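Local coordinates for protein monothiol glutaredoxin-S14, chloroplastic (Arabidopsis thaliana, PDB 3IPZ) that assembles as a [2Fe-2S]-bridged homodimer, also binds a labile cluster with BOLA1, and may donate Fe-S clusters and regulate CAX cation transporters in the chloroplast, at residues E18-R28 and V48-L56; Q76-F84 and E98-A106. One frame throughout, in Å; residues are numbered along the deposited sequence.

Contacts 1 and 2 meet in one four-stranded mixed sheet of the glutaredoxin domain, their centres about 13 Å apart. Strand 20-24 of contact 1 runs antiparallel to strand 76-79 of contact 2, and two probable hydrogen bonds join the segments, Lys19 O to Gly80 N (2.8 Å) and Val21 O to Tyr78 N (2.9 Å). Contact 1 builds one edge of the sheet; contact 2 lays the C-terminal helix against the other half. The active-site end belongs to contact 1: Lys25, glutathione-binding by similarity, has its side chain about 4 Å from that of Cys33, the inferred cluster ligand. In contact 2 the side chain of Leu77 is about 9 Å from that of Cys87, a probable glutathione-binding residue.

Contact 1: residues E18-R28 and V48-L56; sequences EKVVLFMKGTR and VPFEDVNIL
Arg28 reaches back over strand 51-54 and lays its guanidinium flat on the ring of Phe50, with centres 4.0 Å apart and planes at 15°, a stacked cation-pi pair. The overlap is offset: NH1 stands over the CE1-CZ side of the ring, 3.4 Å from Phe50 CZ. At the guanidinium edge, NH2 serves two acceptors in its plane, bonding Phe50 O at 2.8 Å and forming a salt bridge to Asp52 OD1 at 3.0 Å. The other carboxylate oxygen, Asp52 OD2, takes the backbone N of Arg28 at 2.9 Å, so Asp52 holds both ends of the arginine. That grip depends on Asp52 CG sitting between backbone N and carbonyl carbon (chi1 62°), which brings the carboxylate toward the backbone of Arg28. With an alanine here, the Phe50 ring would probably lose its flat cover and Asp52 OD1 be left without its positive partner. Water 2 further ties Arg28 NH1 to Phe50 N, and Leu43 of helix 34-45 also packs on Phe50. Beneath this cluster, five backbone hydrogen bonds pair the strands in parallel, from Glu51 N on Val20 O to Ile55 N on Met24 O. At the end of strand 51-54, Asn54 OD1 accepts from Gly26 N (3.1 Å) and, in an Asx turn, from Leu56 N (2.8 Å), the two donors coming from opposite faces of the amide. Parallel neighbours connected through helix 34-45 form the N-terminal beta-alpha-beta crossover of the thioredoxin fold, here preceded by helix 5-15.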
loop_
_atom_site.group_PDB
_atom_site.type_symbol
_atom_site.label_atom_id
_atom_site.label_comp_id
_atom_site.label_asym_id
_atom_site.label_seq_id
_atom_site.Cartn_x
_atom_site.Cartn_y
_atom_site.Cartn_z
ATOM N N GLU A 18 9.122 4.905 -3.180
ATOM C CA GLU A 18 9.729 3.589 -3.050
ATOM C C GLU A 18 9.016 2.666 -4.035
ATOM O O GLU A 18 7.914 2.985 -4.502
ATOM C CB GLU A 18 9.577 3.044 -1.629
ATOM C CG GLU A 18 10.255 3.868 -0.538
ATOM C CD GLU A 18 11.747 4.073 -0.763
ATOM O OE1 GLU A 18 12.398 3.203 -1.386
ATOM O OE2 GLU A 18 12.274 5.107 -0.298
ATOM N N LYS A 19 9.652 1.537 -4.356
ATOM C CA LYS A 19 9.089 0.564 -5.286
ATOM C C LYS A 19 7.799 -0.014 -4.734
ATOM O O LYS A 19 6.827 -0.189 -5.471
ATOM C CB LYS A 19 10.076 -0.581 -5.542
ATOM C CG LYS A 19 11.385 -0.171 -6.199
ATOM C CD LYS A 19 11.167 0.341 -7.603
ATOM C CE LYS A 19 12.481 0.735 -8.247
ATOM N NZ LYS A 19 12.257 1.136 -9.657
ATOM N N VAL A 20 7.798 -0.316 -3.438
ATOM C CA VAL A 20 6.630 -0.885 -2.778
ATOM C C VAL A 20 6.288 -0.081 -1.520
ATOM O O VAL A 20 7.087 -0.002 -0.588
ATOM C CB VAL A 20 6.877 -2.359 -2.385
ATOM C CG1 VAL A 20 5.610 -2.955 -1.752
ATOM C CG2 VAL A 20 7.294 -3.168 -3.620
ATOM N N VAL A 21 5.096 0.509 -1.507
ATOM C CA VAL A 21 4.624 1.314 -0.378
ATOM C C VAL A 21 3.296 0.760 0.150
ATOM O O VAL A 21 2.316 0.627 -0.587
ATOM C CB VAL A 21 4.422 2.793 -0.803
ATOM C CG1 VAL A 21 3.817 3.601 0.340
ATOM C CG2 VAL A 21 5.750 3.392 -1.235
ATOM N N LEU A 22 3.272 0.448 1.439
ATOM C CA LEU A 22 2.085 -0.102 2.075
ATOM C C LEU A 22 1.434 0.874 3.052
ATOM O O LEU A 22 2.069 1.332 3.989
ATOM C CB LEU A 22 2.474 -1.357 2.843
ATOM C CG LEU A 22 1.471 -2.430 3.231
ATOM C CD1 LEU A 22 1.775 -2.829 4.657
ATOM C CD2 LEU A 22 0.051 -1.959 3.071
ATOM N N PHE A 23 0.167 1.192 2.837
ATOM C CA PHE A 23 -0.539 2.065 3.767
ATOM C C PHE A 23 -1.327 1.118 4.660
ATOM O O PHE A 23 -2.198 0.410 4.193
ATOM C CB PHE A 23 -1.443 3.030 3.007
ATOM C CG PHE A 23 -0.677 4.033 2.200
ATOM C CD1 PHE A 23 -0.545 3.887 0.819
ATOM C CD2 PHE A 23 -0.033 5.096 2.832
ATOM C CE1 PHE A 23 0.217 4.781 0.075
ATOM C CE2 PHE A 23 0.736 6.005 2.099
ATOM C CZ PHE A 23 0.863 5.847 0.715
ATOM N N MET A 24 -0.997 1.105 5.948
ATOM C CA MET A 24 -1.627 0.187 6.887
ATOM C C MET A 24 -2.099 0.799 8.197
ATOM O O MET A 24 -1.927 1.992 8.458
ATOM C CB MET A 24 -0.635 -0.926 7.227
ATOM C CG MET A 24 0.612 -0.409 7.919
ATOM S SD MET A 24 1.902 -1.655 8.200
ATOM C CE MET A 24 1.041 -2.769 9.346
ATOM N N LYS A 25 -2.714 -0.049 9.014
ATOM C CA LYS A 25 -3.183 0.346 10.330
ATOM C C LYS A 25 -2.087 -0.169 11.248
ATOM O O LYS A 25 -1.950 -1.380 11.465
ATOM C CB LYS A 25 -4.525 -0.317 10.637
ATOM C CG LYS A 25 -5.643 0.217 9.756
ATOM C CD LYS A 25 -6.987 -0.335 10.138
ATOM C CE LYS A 25 -8.074 0.321 9.312
ATOM N NZ LYS A 25 -9.419 -0.262 9.611
ATOM N N GLY A 26 -1.273 0.753 11.750
ATOM C CA GLY A 26 -0.186 0.353 12.613
ATOM C C GLY A 26 1.139 0.404 11.884
ATOM O O GLY A 26 1.300 1.139 10.908
ATOM N N THR A 27 2.080 -0.408 12.352
ATOM C CA THR A 27 3.418 -0.460 11.793
ATOM C C THR A 27 3.739 -1.911 11.464
ATOM O O THR A 27 3.063 -2.822 11.943
ATOM C CB THR A 27 4.439 0.087 12.826
ATOM O OG1 THR A 27 5.693 0.332 12.182
ATOM C CG2 THR A 27 4.658 -0.925 13.935
ATOM N N ARG A 28 4.777 -2.138 10.666
ATOM C CA ARG A 28 5.124 -3.501 10.282
ATOM C C ARG A 28 5.426 -4.407 11.458
ATOM O O ARG A 28 5.140 -5.600 11.416
ATOM C CB ARG A 28 6.309 -3.515 9.312
ATOM C CG ARG A 28 7.653 -3.834 9.944
ATOM C CD ARG A 28 8.710 -3.931 8.867
ATOM N NE ARG A 28 8.668 -2.754 8.008
ATOM C CZ ARG A 28 9.173 -2.711 6.780
ATOM N NH1 ARG A 28 9.765 -3.787 6.261
ATOM N NH2 ARG A 28 9.073 -1.596 6.063
ATOM N N VAL A 48 10.522 -8.945 -0.204
ATOM C CA VAL A 48 10.506 -7.723 -0.991
ATOM C C VAL A 48 10.626 -6.558 -0.013
ATOM O O VAL A 48 9.952 -6.530 1.017
ATOM C CB VAL A 48 9.184 -7.596 -1.837
ATOM C CG1 VAL A 48 8.237 -8.735 -1.515
ATOM C CG2 VAL A 48 8.496 -6.270 -1.572
ATOM N N PRO A 49 11.520 -5.603 -0.302
ATOM C CA PRO A 49 11.681 -4.451 0.590
ATOM C C PRO A 49 10.514 -3.495 0.356
ATOM O O PRO A 49 10.027 -3.373 -0.774
ATOM C CB PRO A 49 13.018 -3.858 0.148
ATOM C CG PRO A 49 13.031 -4.133 -1.326
ATOM C CD PRO A 49 12.480 -5.554 -1.420
ATOM N N PHE A 50 10.060 -2.824 1.408
ATOM C CA PHE A 50 8.947 -1.901 1.252
ATOM C C PHE A 50 8.865 -0.847 2.346
ATOM O O PHE A 50 9.472 -0.985 3.408
ATOM C CB PHE A 50 7.627 -2.677 1.208
ATOM C CG PHE A 50 7.305 -3.404 2.489
ATOM C CD1 PHE A 50 7.948 -4.597 2.810
ATOM C CD2 PHE A 50 6.374 -2.875 3.387
ATOM C CE1 PHE A 50 7.674 -5.256 4.007
ATOM C CE2 PHE A 50 6.090 -3.524 4.591
ATOM C CZ PHE A 50 6.744 -4.718 4.900
ATOM N N GLU A 51 8.114 0.214 2.068
ATOM C CA GLU A 51 7.907 1.279 3.030
ATOM C C GLU A 51 6.506 1.129 3.630
ATOM O O GLU A 51 5.523 1.012 2.899
ATOM C CB GLU A 51 8.019 2.641 2.356
ATOM C CG GLU A 51 7.801 3.807 3.316
ATOM C CD GLU A 51 8.951 3.981 4.300
ATOM O OE1 GLU A 51 8.747 4.628 5.353
ATOM O OE2 GLU A 51 10.061 3.480 4.007
ATOM N N ASP A 52 6.415 1.109 4.955
ATOM C CA ASP A 52 5.118 0.998 5.612
ATOM C C ASP A 52 4.741 2.336 6.238
ATOM O O ASP A 52 5.530 2.957 6.950
ATOM C CB ASP A 52 5.119 -0.122 6.671
ATOM C CG ASP A 52 6.110 0.119 7.802
ATOM O OD1 ASP A 52 7.302 0.364 7.519
ATOM O OD2 ASP A 52 5.698 0.044 8.983
ATOM N N VAL A 53 3.530 2.785 5.942
ATOM C CA VAL A 53 3.031 4.051 6.453
ATOM C C VAL A 53 1.773 3.836 7.296
ATOM O O VAL A 53 0.782 3.277 6.823
ATOM C CB VAL A 53 2.708 4.999 5.290
ATOM C CG1 VAL A 53 2.048 6.267 5.795
ATOM C CG2 VAL A 53 3.981 5.321 4.551
ATOM N N ASN A 54 1.824 4.280 8.545
ATOM C CA ASN A 54 0.692 4.151 9.450
ATOM C C ASN A 54 -0.350 5.263 9.198
ATOM O O ASN A 54 -0.081 6.438 9.440
ATOM C CB ASN A 54 1.197 4.231 10.891
ATOM C CG ASN A 54 0.151 3.816 11.909
ATOM O OD1 ASN A 54 -1.054 3.848 11.638
ATOM N ND2 ASN A 54 0.610 3.443 13.102
ATOM N N ILE A 55 -1.534 4.902 8.706
ATOM C CA ILE A 55 -2.573 5.905 8.467
ATOM C C ILE A 55 -3.492 6.108 9.684
ATOM O O ILE A 55 -4.476 6.842 9.610
ATOM C CB ILE A 55 -3.431 5.570 7.207
ATOM C CG1 ILE A 55 -3.769 4.071 7.143
ATOM C CG2 ILE A 55 -2.691 6.004 5.961
ATOM C CD1 ILE A 55 -4.786 3.602 8.178
ATOM N N LEU A 56 -3.162 5.467 10.806
ATOM C CA LEU A 56 -3.961 5.604 12.030
ATOM C C LEU A 56 -3.625 6.888 12.788
ATOM O O LEU A 56 -4.280 7.230 13.775
ATOM C CB LEU A 56 -3.737 4.410 12.963
ATOM C CG LEU A 56 -4.421 3.115 12.536
ATOM C CD1 LEU A 56 -4.182 2.061 13.585
ATOM C CD2 LEU A 56 -5.913 3.350 12.350
HETATM O O HOH W 1 10.167 -0.858 -2.100
HETATM O O HOH W 2 11.521 -3.631 3.872
#

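Contact 2: residues Q76-F84 and E98-A106; sequences QLYIGGEFF and ELQEEVEKA
Phe84 and Glu102 meet obliquely, Glu102 CG coming within 3.4 Å of ring atom CE1 while the carboxylate beyond it lies almost parallel to the ring, 13° apart. Glu98 approaches the same end of the ring from the helix start, its OE2 3.9 Å from Phe84 CZ and its carboxylate turned steeply, at 79°. Phe84 CG is anti to the backbone N (chi1 -172°), which carries the ring out across the first turn of the helix. The Tyr78 ring, turned away from the helix, has Phe83 CA over one face and bonds Ser69 through its hydroxyl. Ile79 forms the apolar centre with both branches: CG2 presses on Ala106 CB at 3.5 Å, and CD1 lies near Leu99 CD2 (4.0 Å) and Val103 CG2 (4.2 Å). Leu77 adds a looser touch on Leu99, which also packs on Ile42 of helix 34-45. A type I' turn from Ile79 to Glu82, with glycines at its two central positions, reverses the chain and brings Gly80 beside Ala106. Strands 76-79 and 82-85 form the antiparallel hairpin of the C-terminal half of the thioredoxin fold, which helix 87-96 completes; the C-terminal helix then packs on the hairpin, as in glutaredoxins.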
loop_
_atom_site.group_PDB
_atom_site.type_symbol
_atom_site.label_atom_id
_atom_site.label_comp_id
_atom_site.label_asym_id
_atom_site.label_seq_id
_atom_site.Cartn_x
_atom_site.Cartn_y
_atom_site.Cartn_z
ATOM N N GLN A 76 -3.730 -0.759 1.873
ATOM C CA GLN A 76 -3.726 -0.324 0.492
ATOM C C GLN A 76 -2.269 -0.499 0.064
ATOM O O GLN A 76 -1.371 0.088 0.659
ATOM C CB GLN A 76 -4.148 1.148 0.380
ATOM C CG GLN A 76 -5.647 1.352 0.301
ATOM C CD GLN A 76 -6.048 2.807 0.130
ATOM O OE1 GLN A 76 -5.311 3.607 -0.445
ATOM N NE2 GLN A 76 -7.235 3.149 0.614
ATOM N N LEU A 77 -2.042 -1.308 -0.964
ATOM C CA LEU A 77 -0.694 -1.573 -1.445
ATOM C C LEU A 77 -0.390 -0.907 -2.768
ATOM O O LEU A 77 -1.166 -0.989 -3.716
ATOM C CB LEU A 77 -0.475 -3.084 -1.590
ATOM C CG LEU A 77 0.895 -3.598 -2.062
ATOM C CD1 LEU A 77 1.977 -3.248 -1.036
ATOM C CD2 LEU A 77 0.825 -5.114 -2.252
ATOM N N TYR A 78 0.748 -0.228 -2.823
ATOM C CA TYR A 78 1.192 0.422 -4.046
ATOM C C TYR A 78 2.497 -0.239 -4.517
ATOM O O TYR A 78 3.371 -0.578 -3.704
ATOM C CB TYR A 78 1.422 1.922 -3.813
ATOM C CG TYR A 78 0.167 2.761 -3.923
ATOM C CD1 TYR A 78 -0.749 2.844 -2.863
ATOM C CD2 TYR A 78 -0.115 3.462 -5.102
ATOM C CE1 TYR A 78 -1.923 3.615 -2.981
ATOM C CE2 TYR A 78 -1.270 4.224 -5.231
ATOM C CZ TYR A 78 -2.172 4.298 -4.172
ATOM O OH TYR A 78 -3.324 5.036 -4.335
ATOM N N ILE A 79 2.615 -0.427 -5.829
ATOM C CA ILE A 79 3.804 -1.029 -6.419
ATOM C C ILE A 79 4.115 -0.259 -7.686
ATOM O O ILE A 79 3.244 -0.109 -8.548
ATOM C CB ILE A 79 3.576 -2.513 -6.785
ATOM C CG1 ILE A 79 3.203 -3.311 -5.542
ATOM C CG2 ILE A 79 4.835 -3.100 -7.393
ATOM C CD1 ILE A 79 2.571 -4.676 -5.815
ATOM N N GLY A 80 5.354 0.230 -7.794
ATOM C CA GLY A 80 5.745 0.994 -8.966
ATOM C C GLY A 80 4.953 2.286 -9.071
ATOM O O GLY A 80 4.797 2.843 -10.160
ATOM N N GLY A 81 4.443 2.762 -7.938
ATOM C CA GLY A 81 3.685 4.002 -7.929
ATOM C C GLY A 81 2.247 3.882 -8.397
ATOM O O GLY A 81 1.574 4.899 -8.588
ATOM N N GLU A 82 1.772 2.654 -8.595
ATOM C CA GLU A 82 0.392 2.426 -9.027
ATOM C C GLU A 82 -0.321 1.639 -7.948
ATOM O O GLU A 82 0.259 0.725 -7.367
ATOM C CB GLU A 82 0.346 1.637 -10.340
ATOM C CG GLU A 82 1.025 2.343 -11.512
ATOM C CD GLU A 82 0.298 3.617 -11.937
ATOM O OE1 GLU A 82 0.897 4.426 -12.686
ATOM O OE2 GLU A 82 -0.870 3.806 -11.529
ATOM N N PHE A 83 -1.570 2.001 -7.668
ATOM C CA PHE A 83 -2.343 1.303 -6.652
ATOM C C PHE A 83 -2.575 -0.148 -7.099
ATOM O O PHE A 83 -3.146 -0.401 -8.159
ATOM C CB PHE A 83 -3.678 2.018 -6.431
ATOM C CG PHE A 83 -4.618 1.281 -5.530
ATOM C CD1 PHE A 83 -4.256 0.976 -4.222
ATOM C CD2 PHE A 83 -5.863 0.863 -5.998
ATOM C CE1 PHE A 83 -5.127 0.252 -3.381
ATOM C CE2 PHE A 83 -6.735 0.143 -5.171
ATOM C CZ PHE A 83 -6.360 -0.162 -3.856
ATOM N N PHE A 84 -2.121 -1.099 -6.290
ATOM C CA PHE A 84 -2.289 -2.504 -6.631
ATOM C C PHE A 84 -3.599 -3.065 -6.093
ATOM O O PHE A 84 -4.317 -3.744 -6.812
ATOM C CB PHE A 84 -1.123 -3.334 -6.097
ATOM C CG PHE A 84 -1.134 -4.745 -6.580
ATOM C CD1 PHE A 84 -0.749 -5.046 -7.890
ATOM C CD2 PHE A 84 -1.577 -5.773 -5.751
ATOM C CE1 PHE A 84 -0.809 -6.340 -8.370
ATOM C CE2 PHE A 84 -1.641 -7.081 -6.221
ATOM C CZ PHE A 84 -1.259 -7.369 -7.532
ATOM N N GLU A 98 0.662 -13.485 -9.318
ATOM C CA GLU A 98 0.583 -12.167 -9.965
ATOM C C GLU A 98 1.249 -11.065 -9.109
ATOM O O GLU A 98 1.819 -10.107 -9.630
ATOM C CB GLU A 98 -0.881 -11.809 -10.219
ATOM C CG GLU A 98 -1.110 -10.450 -10.871
ATOM C CD GLU A 98 -2.593 -10.093 -10.981
ATOM O OE1 GLU A 98 -3.381 -10.963 -11.416
ATOM O OE2 GLU A 98 -2.969 -8.948 -10.645
ATOM N N LEU A 99 1.166 -11.212 -7.793
ATOM C CA LEU A 99 1.771 -10.259 -6.876
ATOM C C LEU A 99 3.287 -10.245 -7.125
ATOM O O LEU A 99 3.898 -9.191 -7.265
ATOM C CB LEU A 99 1.498 -10.689 -5.429
ATOM C CG LEU A 99 1.458 -9.618 -4.332
ATOM C CD1 LEU A 99 1.874 -10.262 -3.041
ATOM C CD2 LEU A 99 2.363 -8.452 -4.646
ATOM N N GLN A 100 3.886 -11.429 -7.181
ATOM C CA GLN A 100 5.320 -11.551 -7.409
ATOM C C GLN A 100 5.721 -10.979 -8.762
ATOM O O GLN A 100 6.716 -10.256 -8.874
ATOM C CB GLN A 100 5.750 -13.012 -7.295
ATOM C CG GLN A 100 5.503 -13.601 -5.915
ATOM C CD GLN A 100 4.083 -14.142 -5.706
ATOM O OE1 GLN A 100 3.094 -13.592 -6.206
ATOM N NE2 GLN A 100 3.984 -15.221 -4.940
ATOM N N GLU A 101 4.941 -11.292 -9.790
ATOM C CA GLU A 101 5.234 -10.768 -11.112
ATOM C C GLU A 101 5.312 -9.250 -11.062
ATOM O O GLU A 101 6.261 -8.652 -11.589
ATOM C CB GLU A 101 4.151 -11.175 -12.102
ATOM C CG GLU A 101 4.323 -12.565 -12.686
ATOM C CD GLU A 101 3.196 -12.917 -13.635
ATOM O OE1 GLU A 101 2.881 -12.083 -14.513
ATOM O OE2 GLU A 101 2.630 -14.024 -13.501
ATOM N N GLU A 102 4.310 -8.637 -10.426
ATOM C CA GLU A 102 4.235 -7.186 -10.303
ATOM C C GLU A 102 5.414 -6.569 -9.577
ATOM O O GLU A 102 5.944 -5.540 -10.007
ATOM C CB GLU A 102 2.948 -6.771 -9.590
ATOM C CG GLU A 102 1.842 -6.378 -10.533
ATOM C CD GLU A 102 2.255 -5.255 -11.458
ATOM O OE1 GLU A 102 2.510 -4.129 -10.969
ATOM O OE2 GLU A 102 2.329 -5.507 -12.678
ATOM N N VAL A 103 5.808 -7.186 -8.470
ATOM C CA VAL A 103 6.924 -6.686 -7.687
ATOM C C VAL A 103 8.220 -6.757 -8.494
ATOM O O VAL A 103 8.972 -5.789 -8.542
ATOM C CB VAL A 103 7.089 -7.488 -6.389
ATOM C CG1 VAL A 103 8.350 -7.046 -5.669
ATOM C CG2 VAL A 103 5.856 -7.293 -5.487
ATOM N N GLU A 104 8.467 -7.902 -9.128
ATOM C CA GLU A 104 9.663 -8.102 -9.944
ATOM C C GLU A 104 9.726 -7.038 -11.019
ATOM O O GLU A 104 10.749 -6.370 -11.188
ATOM C CB GLU A 104 9.643 -9.490 -10.587
ATOM C CG GLU A 104 9.996 -10.625 -9.631
ATOM C CD GLU A 104 9.807 -12.004 -10.256
ATOM O OE1 GLU A 104 9.885 -12.119 -11.501
ATOM O OE2 GLU A 104 9.592 -12.973 -9.496
ATOM N N LYS A 105 8.625 -6.877 -11.744
ATOM C CA LYS A 105 8.541 -5.863 -12.790
ATOM C C LYS A 105 8.953 -4.503 -12.217
ATOM O O LYS A 105 9.719 -3.767 -12.829
ATOM C CB LYS A 105 7.107 -5.806 -13.323
ATOM C CG LYS A 105 6.785 -4.608 -14.210
ATOM C CD LYS A 105 5.316 -4.635 -14.626
ATOM C CE LYS A 105 4.888 -3.342 -15.312
ATOM N NZ LYS A 105 3.429 -3.349 -15.635
ATOM N N ALA A 106 8.450 -4.190 -11.024
ATOM C CA ALA A 106 8.747 -2.930 -10.357
ATOM C C ALA A 106 10.220 -2.808 -9.973
ATOM O O ALA A 106 10.862 -1.798 -10.249
ATOM C CB ALA A 106 7.871 -2.783 -9.110
#